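Local coordinates for protein Cfl (Pectobacterium brasiliense, PDB 7A9J) that acts as a coronafacic acid ligase of the ATP-dependent AMP-binding family, probably activating carboxylic acids as acyl adenylates for amide synthesis, at residues Phe503-Pro508 with Gln530-Phe535; Glu441-Gln446 with Ser486-Asn491; Pro355-Pro360 with Leu418-Arg423; Lys288-Glu293 with Phe323-Ser328. The protein carries 1 engineered substitution. One frame throughout, in Å; residues are numbered along the deposited sequence.

Contact 1. Residues Phe503-Pro508 with Gln530-Phe535; sequences FIKEIP and QAEKVF
Where F503 meets K533 the two backbones run antiparallel as a hydrogen-bonded pair, with CA of F503 and CA of K533 5.3 Å apart. The bond from F503 N to K533 O is 2.9 Å long and nearly straight, at 165°. The return bond, from E532 N to F503 O, is bent and weak, in keeping with the extra residue there. E532 and K533 both stand opposite F503, which is a classic beta bulge, and the helix-like backbone angles of E532 make the kink. The bulge lies where strand 533-536 begins, at one margin of the four-stranded sheet of the C-terminal domain.

The F503 ring turns its edge to the bulge, so that CD1 lies 3.6 Å from K533 O and close to the ring plane; beyond it the side chain packs on A481 and I484 of helix 481-491. A531 CB and E532 CB each lie 3.4 Å from F503 O. E532 CG also rests against that oxygen, set beside its own backbone N (chi1 -56°), and the chain bends again at chi2. K505 crosses E532 at about a right angle and brings NZ to 3.6 Å from E532 CG. The charges come close without pairing, K505 NZ and E532 OE1 being 4.6 Å apart. The contact also buries K505 N, for which the model offers no partner.

Contact 2. Residues Glu441-Gln446 with Ser486-Asn491; sequences ENTLIQ and SYLSDN
Y487 reaches across from helix 481-491 to T443 on helix 437-445, in a helix-helix packing of the C-terminal domain. The axes of the segments 441-445 and 486-491 run at 123° to one another and approach to 10.7 Å, a gap that a long aromatic side chain can span. With chi1 at 169° the Y487 ring extends away from its own backbone N, and OH gives a 2.8 Å hydrogen bond to T443 O. That carbonyl also accepts from Q446 N, and the two donors come from opposite faces of its plane. The ring presents its edge to T443 O, while one of its faces carries N491 ND2, held there by a bond to Y487 O. H447 meets the same ring edge-to-face.

Alongside this polar link lies an apolar one. T443 CG2 sits against both the ring and L488, 3.8 Å from Y487 CE2 and 3.7 Å from L488 CD2. Deeper in, the branches of two buried leucines meet obliquely, L444 CD2 lying 4.0 Å from L488 CD2. At the more exposed end the Q446 chain bends at chi2 and its NE2 bonds N442 O. Q446 CB lies 3.3 Å from Y487 OH.

Contact 3. Residues Pro355-Pro360 with Leu418-Arg423; sequences PSIGWP and LIFLGR
An antiparallel strand pair, 356-360 with 418-423, forms this buried contact, beginning where P355 O receives F420 N. That bond is 2.9 Å long and almost straight at the hydrogen, yet F420 N stands 43° above the carbonyl plane of P355, clear of the lone pairs. Next, S356 and I419 make a non-hydrogen-bonded pair, their CA atoms only 4.2 Å apart. I357 N then gives a straight 2.9 Å bond to L418 O, whereas L418 N bonds G358 O. G358 has a positive phi, at which a side chain would press on the carbonyl O of I357.

Strand 356-360 has strand 342-346 on its other flank, in the part of the AMP-binding fold near the bound indenone acid; the side chain of I357 lies about 10 Å from that ligand. I357 itself bridges two partners. With CG1 set between the backbone N and the carbonyl carbon (chi1 59°), it brings CG1 to 3.6 Å from L418 CB and sends CG2 to 3.7 Å from F420 CD1. The F420 ring is backed on one face by G422 N, 3.4 Å above its plane. S356 CB touches I419 CD1, while its hydroxyl OG is hydrogen-bonded to H346 NE2. At the far end P360 CD rests against L418 CD1.

Contact 4. Residues Lys288-Glu293 with Phe323-Ser328; sequences KIIKNE and FECFGS
C325, the first residue of 323-328 to meet the other helix, turns its thiol toward I290 and E293. SG is anti to the backbone N of C325 (chi1 -176°), which extends it to 3.8 Å from E293 CB, with I290 CG2 somewhat farther. The same sulfur lies over one face of the neighbouring F326 ring, offset toward its rim.

F326 carries most of the contact. Its ring enters between three side chains of helix 283-294, and its far end is the part that touches. E293 CG comes obliquely to 3.3 Å from F326 CZ, a close approach, with the carboxylate plane turned 45° from the ring. I289 crosses the ring at about a right angle, CG2 lying 3.7 Å from CZ of F326, while I290 CG1 meets the ring edge 3.9 Å from CE2 of F326. These helices, 283-294 and 316-326, alternate along the chain with parallel strands 278-281, 306-311 and 331-335; the last two strands include the ligand-pocket residues G310, G311 and S333. The contact therefore joins neighbouring helices of an alpha/beta layer. E293 is tied further by OE1, hydrogen-bonded to L300 N, which fixes the bent side chain beside the ring.

G327 then leaves the helix with a positive phi of 64°, its N still bonded to F323 O at 2.7 Å.

How the contacts relate
Contact 3 is the buried member of the set and contact 1 a surface one, with contacts 2 and 4 partly buried between them. Both strand pairings rest on backbone bonds, but contact 1 adds one buried phenylalanine and charged, exposed chains where contact 3 adds aliphatic and aromatic packing. The helix pairs differ too: contact 2 combines leucines with a tyrosine hydroxyl bond, whereas contact 4 is a phenylalanine wedge without any cross-helix bond. Helix 481-491, which supplies half of contact 2, also receives the F503 ring of contact 1. Contacts 2 and 3 touch, N442 CB lying 3.6 Å from P355 CG, one point at which the C-terminal domain meets the rest. Q446, and N442 more weakly, hydrogen-bond Q320 on contact 4's helix 316-326.

Contact 1. Residues Phe503-Pro508 with Gln530-Phe535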
loop_
_atom_site.group_PDB
_atom_site.type_symbol
_atom_site.label_atom_id
_atom_site.label_comp_id
_atom_site.label_asym_id
_atom_site.label_seq_id
_atom_site.Cartn_x
_atom_site.Cartn_y
_atom_site.Cartn_z
ATOM N N PHE A 503 24.817 -17.370 14.929
ATOM C CA PHE A 503 24.337 -18.227 13.854
ATOM C C PHE A 503 23.072 -18.922 14.328
ATOM O O PHE A 503 23.084 -19.609 15.356
ATOM C CB PHE A 503 25.385 -19.262 13.435
ATOM C CG PHE A 503 26.616 -18.662 12.836
ATOM C CD1 PHE A 503 27.618 -18.147 13.651
ATOM C CD2 PHE A 503 26.774 -18.596 11.465
ATOM C CE1 PHE A 503 28.755 -17.578 13.105
ATOM C CE2 PHE A 503 27.913 -18.041 10.912
ATOM C CZ PHE A 503 28.907 -17.529 11.736
ATOM N N ILE A 504 21.995 -18.763 13.569
ATOM C CA ILE A 504 20.724 -19.413 13.851
ATOM C C ILE A 504 20.093 -19.752 12.505
ATOM O O ILE A 504 20.121 -18.932 11.582
ATOM C CB ILE A 504 19.817 -18.511 14.717
ATOM C CG1 ILE A 504 18.652 -19.304 15.295
ATOM C CG2 ILE A 504 19.308 -17.321 13.937
ATOM C CD1 ILE A 504 17.807 -18.507 16.260
ATOM N N LYS A 505 19.581 -20.966 12.349
ATOM C CA LYS A 505 19.138 -21.324 11.005
ATOM C C LYS A 505 17.682 -20.979 10.750
ATOM O O LYS A 505 17.172 -21.258 9.663
ATOM C CB LYS A 505 19.432 -22.795 10.711
ATOM C CG LYS A 505 20.929 -22.993 10.471
ATOM C CD LYS A 505 21.316 -24.328 9.873
ATOM C CE LYS A 505 22.828 -24.366 9.701
ATOM N NZ LYS A 505 23.507 -23.723 10.877
ATOM N N GLU A 506 17.027 -20.320 11.700
ATOM C CA GLU A 506 15.735 -19.692 11.454
ATOM C C GLU A 506 15.679 -18.404 12.259
ATOM O O GLU A 506 15.787 -18.441 13.488
ATOM C CB GLU A 506 14.593 -20.620 11.842
ATOM C CG GLU A 506 13.231 -20.036 11.621
ATOM C CD GLU A 506 12.138 -20.942 12.143
ATOM O OE1 GLU A 506 12.451 -21.850 12.947
ATOM O OE2 GLU A 506 10.967 -20.750 11.746
ATOM N N ILE A 507 15.521 -17.273 11.583
ATOM C CA ILE A 507 15.435 -15.999 12.289
ATOM C C ILE A 507 13.985 -15.768 12.700
ATOM O O ILE A 507 13.089 -15.874 11.858
ATOM C CB ILE A 507 15.980 -14.852 11.424
ATOM C CG1 ILE A 507 17.496 -14.972 11.316
ATOM C CG2 ILE A 507 15.551 -13.486 11.983
ATOM C CD1 ILE A 507 18.124 -13.944 10.415
ATOM N N PRO A 508 13.706 -15.458 13.966
ATOM C CA PRO A 508 12.306 -15.283 14.401
ATOM C C PRO A 508 11.549 -14.163 13.685
ATOM O O PRO A 508 11.827 -12.982 13.918
ATOM C CB PRO A 508 12.441 -14.971 15.902
ATOM C CG PRO A 508 13.827 -15.447 16.291
ATOM C CD PRO A 508 14.676 -15.301 15.069
ATOM N N GLN A 530 20.033 -19.886 22.132
ATOM C CA GLN A 530 19.405 -20.770 21.169
ATOM C C GLN A 530 20.242 -20.928 19.909
ATOM O O GLN A 530 19.842 -21.669 19.009
ATOM C CB GLN A 530 18.007 -20.253 20.830
ATOM C CG GLN A 530 17.108 -20.164 22.059
ATOM C CD GLN A 530 16.994 -21.504 22.777
ATOM O OE1 GLN A 530 16.456 -22.457 22.227
ATOM N NE2 GLN A 530 17.530 -21.586 24.010
ATOM N N ALA A 531 21.408 -20.289 19.853
ATOM C CA ALA A 531 22.156 -20.187 18.609
ATOM C C ALA A 531 22.811 -21.510 18.231
ATOM O O ALA A 531 23.163 -22.323 19.088
ATOM C CB ALA A 531 23.228 -19.116 18.740
ATOM N N GLU A 532 22.974 -21.717 16.921
ATOM C CA GLU A 532 23.861 -22.777 16.456
ATOM C C GLU A 532 25.269 -22.546 16.980
ATOM O O GLU A 532 25.906 -23.468 17.498
ATOM C CB GLU A 532 23.853 -22.850 14.926
ATOM C CG GLU A 532 22.471 -23.044 14.301
ATOM C CD GLU A 532 21.766 -24.287 14.812
ATOM O OE1 GLU A 532 22.451 -25.285 15.120
ATOM O OE2 GLU A 532 20.522 -24.268 14.910
ATOM N N LYS A 533 25.752 -21.311 16.895
ATOM C CA LYS A 533 27.048 -20.949 17.451
ATOM C C LYS A 533 27.100 -19.439 17.613
ATOM O O LYS A 533 26.378 -18.697 16.950
ATOM C CB LYS A 533 28.215 -21.424 16.566
ATOM C CG LYS A 533 29.593 -21.309 17.255
ATOM C CD LYS A 533 30.753 -21.822 16.387
ATOM C CE LYS A 533 32.051 -21.958 17.203
ATOM N NZ LYS A 533 33.227 -22.334 16.362
ATOM N N VAL A 534 27.956 -18.993 18.520
ATOM C CA VAL A 534 28.213 -17.580 18.700
ATOM C C VAL A 534 29.705 -17.359 18.560
ATOM O O VAL A 534 30.507 -18.162 19.047
ATOM C CB VAL A 534 27.702 -17.068 20.056
ATOM C CG1 VAL A 534 27.930 -15.580 20.151
ATOM C CG2 VAL A 534 26.215 -17.389 20.199
ATOM N N PHE A 535 30.074 -16.292 17.855
ATOM C CA PHE A 535 31.471 -15.953 17.615
ATOM C C PHE A 535 31.679 -14.492 17.986
ATOM O O PHE A 535 31.152 -13.603 17.314
ATOM C CB PHE A 535 31.848 -16.196 16.156
ATOM C CG PHE A 535 33.329 -16.147 15.909
ATOM C CD1 PHE A 535 34.068 -17.321 15.819
ATOM C CD2 PHE A 535 33.992 -14.932 15.783
ATOM C CE1 PHE A 535 35.440 -17.287 15.598
ATOM C CE2 PHE A 535 35.361 -14.894 15.563
ATOM C CZ PHE A 535 36.084 -16.075 15.472
#

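Contact 2. Residues Glu441-Gln446 with Ser486-Asn491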
loop_
_atom_site.group_PDB
_atom_site.type_symbol
_atom_site.label_atom_id
_atom_site.label_comp_id
_atom_site.label_asym_id
_atom_site.label_seq_id
_atom_site.Cartn_x
_atom_site.Cartn_y
_atom_site.Cartn_z
ATOM N N GLU A 441 23.163 -5.324 6.808
ATOM C CA GLU A 441 22.397 -6.495 6.371
ATOM C C GLU A 441 22.492 -6.679 4.870
ATOM O O GLU A 441 22.665 -7.806 4.383
ATOM C CB GLU A 441 20.923 -6.346 6.784
ATOM C CG GLU A 441 20.668 -6.452 8.293
ATOM C CD GLU A 441 19.383 -5.758 8.743
ATOM O OE1 GLU A 441 18.472 -5.466 7.891
ATOM O OE2 GLU A 441 19.243 -5.559 9.955
ATOM N N ASN A 442 22.397 -5.582 4.113
ATOM C CA ASN A 442 22.453 -5.711 2.663
ATOM C C ASN A 442 23.787 -6.280 2.208
ATOM O O ASN A 442 23.835 -7.096 1.292
ATOM C CB ASN A 442 22.188 -4.371 1.981
ATOM C CG ASN A 442 22.270 -4.479 0.462
ATOM O OD1 ASN A 442 21.422 -5.114 -0.183
ATOM N ND2 ASN A 442 23.306 -3.879 -0.115
ATOM N N THR A 443 24.876 -5.893 2.866
ATOM C CA THR A 443 26.182 -6.443 2.527
ATOM C C THR A 443 26.260 -7.925 2.873
ATOM O O THR A 443 26.741 -8.735 2.078
ATOM C CB THR A 443 27.267 -5.658 3.270
ATOM O OG1 THR A 443 27.242 -4.303 2.810
ATOM C CG2 THR A 443 28.648 -6.275 2.997
ATOM N N LEU A 444 25.803 -8.285 4.076
ATOM C CA LEU A 444 25.929 -9.657 4.563
ATOM C C LEU A 444 25.229 -10.638 3.645
ATOM O O LEU A 444 25.800 -11.663 3.253
ATOM C CB LEU A 444 25.349 -9.755 5.978
ATOM C CG LEU A 444 26.217 -9.152 7.077
ATOM C CD1 LEU A 444 25.415 -9.036 8.350
ATOM C CD2 LEU A 444 27.491 -9.977 7.297
ATOM N N ILE A 445 23.987 -10.334 3.276
ATOM C CA ILE A 445 23.211 -11.284 2.493
ATOM C C ILE A 445 23.790 -11.528 1.080
ATOM O O ILE A 445 23.468 -12.546 0.450
ATOM C CB ILE A 445 21.743 -10.809 2.460
ATOM C CG1 ILE A 445 20.813 -11.959 2.061
ATOM C CG2 ILE A 445 21.578 -9.670 1.467
ATOM C CD1 ILE A 445 19.370 -11.537 1.890
ATOM N N GLN A 446 24.662 -10.649 0.565
ATOM C CA GLN A 446 25.287 -10.920 -0.726
ATOM C C GLN A 446 26.180 -12.149 -0.677
ATOM O O GLN A 446 26.421 -12.777 -1.722
ATOM C CB GLN A 446 26.111 -9.718 -1.205
ATOM C CG GLN A 446 25.332 -8.428 -1.318
ATOM C CD GLN A 446 23.984 -8.645 -1.968
ATOM O OE1 GLN A 446 23.887 -9.290 -3.019
ATOM N NE2 GLN A 446 22.929 -8.164 -1.313
ATOM N N SER A 486 36.375 -11.407 7.338
ATOM C CA SER A 486 37.244 -11.047 6.223
ATOM C C SER A 486 36.439 -10.464 5.065
ATOM O O SER A 486 36.848 -9.467 4.460
ATOM C CB SER A 486 38.068 -12.259 5.772
ATOM O OG SER A 486 37.247 -13.259 5.205
ATOM N N TYR A 487 35.276 -11.046 4.769
ATOM C CA TYR A 487 34.409 -10.512 3.717
ATOM C C TYR A 487 34.004 -9.064 4.000
ATOM O O TYR A 487 33.971 -8.231 3.083
ATOM C CB TYR A 487 33.175 -11.414 3.571
ATOM C CG TYR A 487 32.060 -10.864 2.711
ATOM C CD1 TYR A 487 32.107 -10.942 1.324
ATOM C CD2 TYR A 487 30.946 -10.280 3.293
ATOM C CE1 TYR A 487 31.059 -10.434 0.541
ATOM C CE2 TYR A 487 29.912 -9.779 2.535
ATOM C CZ TYR A 487 29.965 -9.853 1.167
ATOM O OH TYR A 487 28.910 -9.337 0.443
ATOM N N LEU A 488 33.698 -8.742 5.264
ATOM C CA LEU A 488 33.322 -7.370 5.596
ATOM C C LEU A 488 34.513 -6.410 5.517
ATOM O O LEU A 488 34.334 -5.240 5.165
ATOM C CB LEU A 488 32.677 -7.323 6.982
ATOM C CG LEU A 488 31.307 -7.993 7.103
ATOM C CD1 LEU A 488 30.788 -7.847 8.510
ATOM C CD2 LEU A 488 30.316 -7.367 6.170
ATOM N N SER A 489 35.725 -6.873 5.839
ATOM C CA SER A 489 36.912 -6.031 5.689
ATOM C C SER A 489 37.046 -5.484 4.271
ATOM O O SER A 489 37.470 -4.339 4.071
ATOM C CB SER A 489 38.154 -6.835 6.050
ATOM O OG SER A 489 37.860 -7.686 7.148
ATOM N N ASP A 490 36.697 -6.292 3.272
ATOM C CA ASP A 490 36.799 -5.863 1.887
ATOM C C ASP A 490 35.626 -5.001 1.439
ATOM O O ASP A 490 35.723 -4.358 0.389
ATOM C CB ASP A 490 36.911 -7.084 0.965
ATOM C CG ASP A 490 37.982 -8.085 1.425
ATOM O OD1 ASP A 490 39.029 -7.668 1.980
ATOM O OD2 ASP A 490 37.771 -9.302 1.225
ATOM N N ASN A 491 34.523 -4.959 2.193
ATOM C CA ASN A 491 33.312 -4.324 1.690
ATOM C C ASN A 491 32.746 -3.214 2.561
ATOM O O ASN A 491 31.951 -2.420 2.052
ATOM C CB ASN A 491 32.207 -5.371 1.469
ATOM C CG ASN A 491 32.530 -6.327 0.343
ATOM O OD1 ASN A 491 32.448 -5.975 -0.831
ATOM N ND2 ASN A 491 32.891 -7.551 0.697
#

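Contact 3. Residues Pro355-Pro360 with Leu418-Arg423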
loop_
_atom_site.group_PDB
_atom_site.type_symbol
_atom_site.label_atom_id
_atom_site.label_comp_id
_atom_site.label_asym_id
_atom_site.label_seq_id
_atom_site.Cartn_x
_atom_site.Cartn_y
_atom_site.Cartn_z
ATOM N N PRO A 355 20.519 -0.532 -0.754
ATOM C CA PRO A 355 19.113 -0.274 -0.437
ATOM C C PRO A 355 18.689 1.132 -0.825
ATOM O O PRO A 355 19.370 2.119 -0.545
ATOM C CB PRO A 355 19.044 -0.489 1.084
ATOM C CG PRO A 355 20.178 -1.389 1.364
ATOM C CD PRO A 355 21.300 -0.815 0.480
ATOM N N SER A 356 17.610 1.205 -1.573
ATOM C CA SER A 356 17.163 2.490 -2.066
ATOM C C SER A 356 15.649 2.526 -2.253
ATOM O O SER A 356 14.952 1.507 -2.380
ATOM C CB SER A 356 17.904 2.854 -3.388
ATOM O OG SER A 356 17.465 1.989 -4.416
ATOM N N ILE A 357 15.123 3.729 -2.166
ATOM C CA ILE A 357 13.699 3.885 -2.398
ATOM C C ILE A 357 13.341 4.622 -3.666
ATOM O O ILE A 357 12.121 4.710 -3.994
ATOM C CB ILE A 357 12.971 4.540 -1.224
ATOM C CG1 ILE A 357 13.554 5.932 -0.947
ATOM C CG2 ILE A 357 12.996 3.582 -0.035
ATOM C CD1 ILE A 357 12.851 6.595 0.220
ATOM N N GLY A 358 14.289 5.100 -4.434
ATOM C CA GLY A 358 13.874 5.648 -5.707
ATOM C C GLY A 358 13.843 7.170 -5.751
ATOM O O GLY A 358 14.525 7.865 -4.968
ATOM N N TRP A 359 13.020 7.704 -6.636
ATOM C CA TRP A 359 13.049 9.096 -6.989
ATOM C C TRP A 359 11.745 9.781 -6.609
ATOM O O TRP A 359 10.666 9.239 -6.892
ATOM C CB TRP A 359 13.274 9.265 -8.502
ATOM C CG TRP A 359 14.643 8.914 -8.963
ATOM C CD1 TRP A 359 15.682 9.800 -9.149
ATOM C CD2 TRP A 359 15.205 7.586 -9.182
ATOM N NE1 TRP A 359 16.806 9.128 -9.529
ATOM C CE2 TRP A 359 16.546 7.783 -9.574
ATOM C CE3 TRP A 359 14.671 6.283 -9.190
ATOM C CZ2 TRP A 359 17.418 6.712 -9.884
ATOM C CZ3 TRP A 359 15.523 5.217 -9.494
ATOM C CH2 TRP A 359 16.897 5.449 -9.810
ATOM N N PRO A 360 11.793 11.046 -6.194
ATOM C CA PRO A 360 10.528 11.793 -5.997
ATOM C C PRO A 360 9.747 11.896 -7.294
ATOM O O PRO A 360 10.290 12.152 -8.373
ATOM C CB PRO A 360 11.000 13.191 -5.534
ATOM C CG PRO A 360 12.353 12.859 -4.807
ATOM C CD PRO A 360 12.978 11.805 -5.725
ATOM N N LEU A 418 17.189 8.169 -3.835
ATOM C CA LEU A 418 17.259 8.242 -2.366
ATOM C C LEU A 418 17.747 6.899 -1.869
ATOM O O LEU A 418 17.043 5.900 -1.876
ATOM C CB LEU A 418 15.887 8.591 -1.801
ATOM C CG LEU A 418 15.564 10.018 -2.291
ATOM C CD1 LEU A 418 14.103 10.244 -1.950
ATOM C CD2 LEU A 418 16.446 11.081 -1.505
ATOM N N ILE A 419 19.008 6.865 -1.486
ATOM C CA ILE A 419 19.532 5.716 -0.770
ATOM C C ILE A 419 18.866 5.604 0.587
ATOM O O ILE A 419 18.736 6.588 1.333
ATOM C CB ILE A 419 21.060 5.878 -0.642
ATOM C CG1 ILE A 419 21.738 5.848 -1.987
ATOM C CG2 ILE A 419 21.587 4.814 0.263
ATOM C CD1 ILE A 419 21.315 4.771 -3.010
ATOM N N PHE A 420 18.509 4.403 0.970
ATOM C CA PHE A 420 17.729 4.198 2.178
ATOM C C PHE A 420 18.637 3.705 3.291
ATOM O O PHE A 420 19.330 2.697 3.139
ATOM C CB PHE A 420 16.572 3.217 1.924
ATOM C CG PHE A 420 15.643 3.086 3.082
ATOM C CD1 PHE A 420 14.663 4.052 3.282
ATOM C CD2 PHE A 420 15.648 1.955 3.864
ATOM C CE1 PHE A 420 13.767 3.914 4.321
ATOM C CE2 PHE A 420 14.742 1.816 4.917
ATOM C CZ PHE A 420 13.836 2.801 5.148
ATOM N N LEU A 421 18.652 4.448 4.386
ATOM C CA LEU A 421 19.552 4.134 5.485
ATOM C C LEU A 421 18.792 3.586 6.676
ATOM O O LEU A 421 19.375 3.419 7.780
ATOM C CB LEU A 421 20.366 5.379 5.887
ATOM C CG LEU A 421 21.147 5.889 4.682
ATOM C CD1 LEU A 421 21.889 7.137 5.048
ATOM C CD2 LEU A 421 22.135 4.811 4.306
ATOM N N GLY A 422 17.505 3.326 6.505
ATOM C CA GLY A 422 16.740 2.692 7.561
ATOM C C GLY A 422 15.959 3.697 8.392
ATOM O O GLY A 422 15.912 4.903 8.122
ATOM N N ARG A 423 15.250 3.152 9.367
ATOM C CA ARG A 423 14.549 3.998 10.327
ATOM C C ARG A 423 15.533 4.767 11.195
ATOM O O ARG A 423 16.559 4.237 11.646
ATOM C CB ARG A 423 13.671 3.147 11.241
ATOM C CG ARG A 423 12.637 2.360 10.511
ATOM C CD ARG A 423 11.556 3.264 10.042
ATOM N NE ARG A 423 10.884 3.977 11.134
ATOM C CZ ARG A 423 10.047 5.006 10.960
ATOM N NH1 ARG A 423 9.778 5.483 9.723
ATOM N NH2 ARG A 423 9.505 5.576 12.038
#

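Contact 4. Residues Lys288-Glu293 with Phe323-Ser328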
loop_
_atom_site.group_PDB
_atom_site.type_symbol
_atom_site.label_atom_id
_atom_site.label_comp_id
_atom_site.label_asym_id
_atom_site.label_seq_id
_atom_site.Cartn_x
_atom_site.Cartn_y
_atom_site.Cartn_z
ATOM N N LYS A 288 5.136 -14.134 -0.576
ATOM C CA LYS A 288 4.293 -15.320 -0.679
ATOM C C LYS A 288 4.296 -15.877 -2.090
ATOM O O LYS A 288 4.345 -17.095 -2.285
ATOM C CB LYS A 288 2.867 -14.991 -0.269
ATOM C CG LYS A 288 2.757 -14.494 1.167
ATOM C CD LYS A 288 1.442 -13.741 1.411
ATOM C CE LYS A 288 0.425 -14.630 2.098
ATOM N NZ LYS A 288 0.100 -14.122 3.464
ATOM N N ILE A 289 4.258 -14.994 -3.088
ATOM C CA ILE A 289 4.292 -15.458 -4.465
ATOM C C ILE A 289 5.597 -16.221 -4.732
ATOM O O ILE A 289 5.597 -17.302 -5.340
ATOM C CB ILE A 289 4.063 -14.247 -5.381
ATOM C CG1 ILE A 289 2.553 -13.886 -5.281
ATOM C CG2 ILE A 289 4.405 -14.567 -6.815
ATOM C CD1 ILE A 289 2.191 -12.567 -5.906
ATOM N N ILE A 290 6.702 -15.706 -4.203
ATOM C CA ILE A 290 8.000 -16.362 -4.340
ATOM C C ILE A 290 7.969 -17.720 -3.661
ATOM O O ILE A 290 8.432 -18.728 -4.213
ATOM C CB ILE A 290 9.103 -15.473 -3.744
ATOM C CG1 ILE A 290 9.258 -14.195 -4.582
ATOM C CG2 ILE A 290 10.440 -16.268 -3.543
ATOM C CD1 ILE A 290 10.079 -13.122 -3.885
ATOM N N LYS A 291 7.430 -17.761 -2.445
ATOM C CA LYS A 291 7.476 -19.001 -1.684
ATOM C C LYS A 291 6.640 -20.094 -2.339
ATOM O O LYS A 291 7.006 -21.268 -2.282
ATOM C CB LYS A 291 7.010 -18.754 -0.255
ATOM C CG LYS A 291 7.215 -19.996 0.626
ATOM C CD LYS A 291 6.878 -19.764 2.094
ATOM C CE LYS A 291 8.104 -19.367 2.898
ATOM N NZ LYS A 291 7.877 -19.658 4.337
ATOM N N ASN A 292 5.536 -19.729 -2.989
ATOM C CA ASN A 292 4.699 -20.731 -3.645
ATOM C C ASN A 292 5.445 -21.457 -4.763
ATOM O O ASN A 292 5.166 -22.631 -5.034
ATOM C CB ASN A 292 3.440 -20.071 -4.193
ATOM C CG ASN A 292 2.540 -19.562 -3.096
ATOM O OD1 ASN A 292 2.742 -19.871 -1.914
ATOM N ND2 ASN A 292 1.528 -18.785 -3.477
ATOM N N GLU A 293 6.407 -20.788 -5.405
ATOM C CA GLU A 293 7.154 -21.396 -6.507
ATOM C C GLU A 293 8.067 -22.521 -6.057
ATOM O O GLU A 293 8.399 -23.382 -6.880
ATOM C CB GLU A 293 7.997 -20.350 -7.234
ATOM C CG GLU A 293 7.173 -19.370 -8.000
ATOM C CD GLU A 293 6.419 -20.013 -9.153
ATOM O OE1 GLU A 293 7.055 -20.461 -10.142
ATOM O OE2 GLU A 293 5.187 -20.068 -9.066
ATOM N N PHE A 323 13.890 -11.247 -8.479
ATOM C CA PHE A 323 14.563 -11.481 -9.754
ATOM C C PHE A 323 15.091 -12.906 -9.850
ATOM O O PHE A 323 14.987 -13.543 -10.906
ATOM C CB PHE A 323 15.727 -10.497 -9.970
ATOM C CG PHE A 323 16.406 -10.691 -11.306
ATOM C CD1 PHE A 323 15.810 -10.202 -12.476
ATOM C CD2 PHE A 323 17.602 -11.390 -11.399
ATOM C CE1 PHE A 323 16.397 -10.412 -13.714
ATOM C CE2 PHE A 323 18.207 -11.595 -12.638
ATOM C CZ PHE A 323 17.614 -11.095 -13.788
ATOM N N GLU A 324 15.685 -13.417 -8.778
ATOM C CA GLU A 324 16.195 -14.785 -8.847
ATOM C C GLU A 324 15.071 -15.736 -9.212
ATOM O O GLU A 324 15.239 -16.645 -10.031
ATOM C CB GLU A 324 16.804 -15.211 -7.514
ATOM C CG GLU A 324 17.893 -14.306 -6.939
ATOM C CD GLU A 324 19.268 -14.552 -7.520
ATOM O OE1 GLU A 324 19.419 -15.499 -8.326
ATOM O OE2 GLU A 324 20.200 -13.795 -7.160
ATOM N N CYS A 325 13.908 -15.511 -8.626
ATOM C CA CYS A 325 12.816 -16.452 -8.774
ATOM C C CYS A 325 12.121 -16.300 -10.122
ATOM O O CYS A 325 11.838 -17.296 -10.792
ATOM C CB CYS A 325 11.834 -16.261 -7.623
ATOM S SG CYS A 325 10.462 -17.456 -7.633
ATOM N N PHE A 326 11.821 -15.073 -10.545
ATOM C CA PHE A 326 11.023 -14.903 -11.743
ATOM C C PHE A 326 11.721 -14.210 -12.897
ATOM O O PHE A 326 11.131 -14.124 -13.979
ATOM C CB PHE A 326 9.761 -14.097 -11.408
ATOM C CG PHE A 326 8.892 -14.783 -10.419
ATOM C CD1 PHE A 326 8.119 -15.863 -10.809
ATOM C CD2 PHE A 326 8.851 -14.359 -9.095
ATOM C CE1 PHE A 326 7.308 -16.514 -9.889
ATOM C CE2 PHE A 326 8.056 -15.006 -8.171
ATOM C CZ PHE A 326 7.293 -16.085 -8.567
ATOM N N GLY A 327 12.923 -13.675 -12.701
ATOM C CA GLY A 327 13.489 -12.834 -13.741
ATOM C C GLY A 327 12.711 -11.560 -14.000
ATOM O O GLY A 327 12.810 -10.992 -15.093
ATOM N N SER A 328 11.903 -11.116 -13.041
ATOM C CA SER A 328 11.111 -9.902 -13.171
ATOM C C SER A 328 11.803 -8.836 -12.332
ATOM O O SER A 328 12.480 -9.152 -11.345
ATOM C CB SER A 328 9.664 -10.141 -12.698
ATOM O OG SER A 328 8.783 -9.004 -12.805
#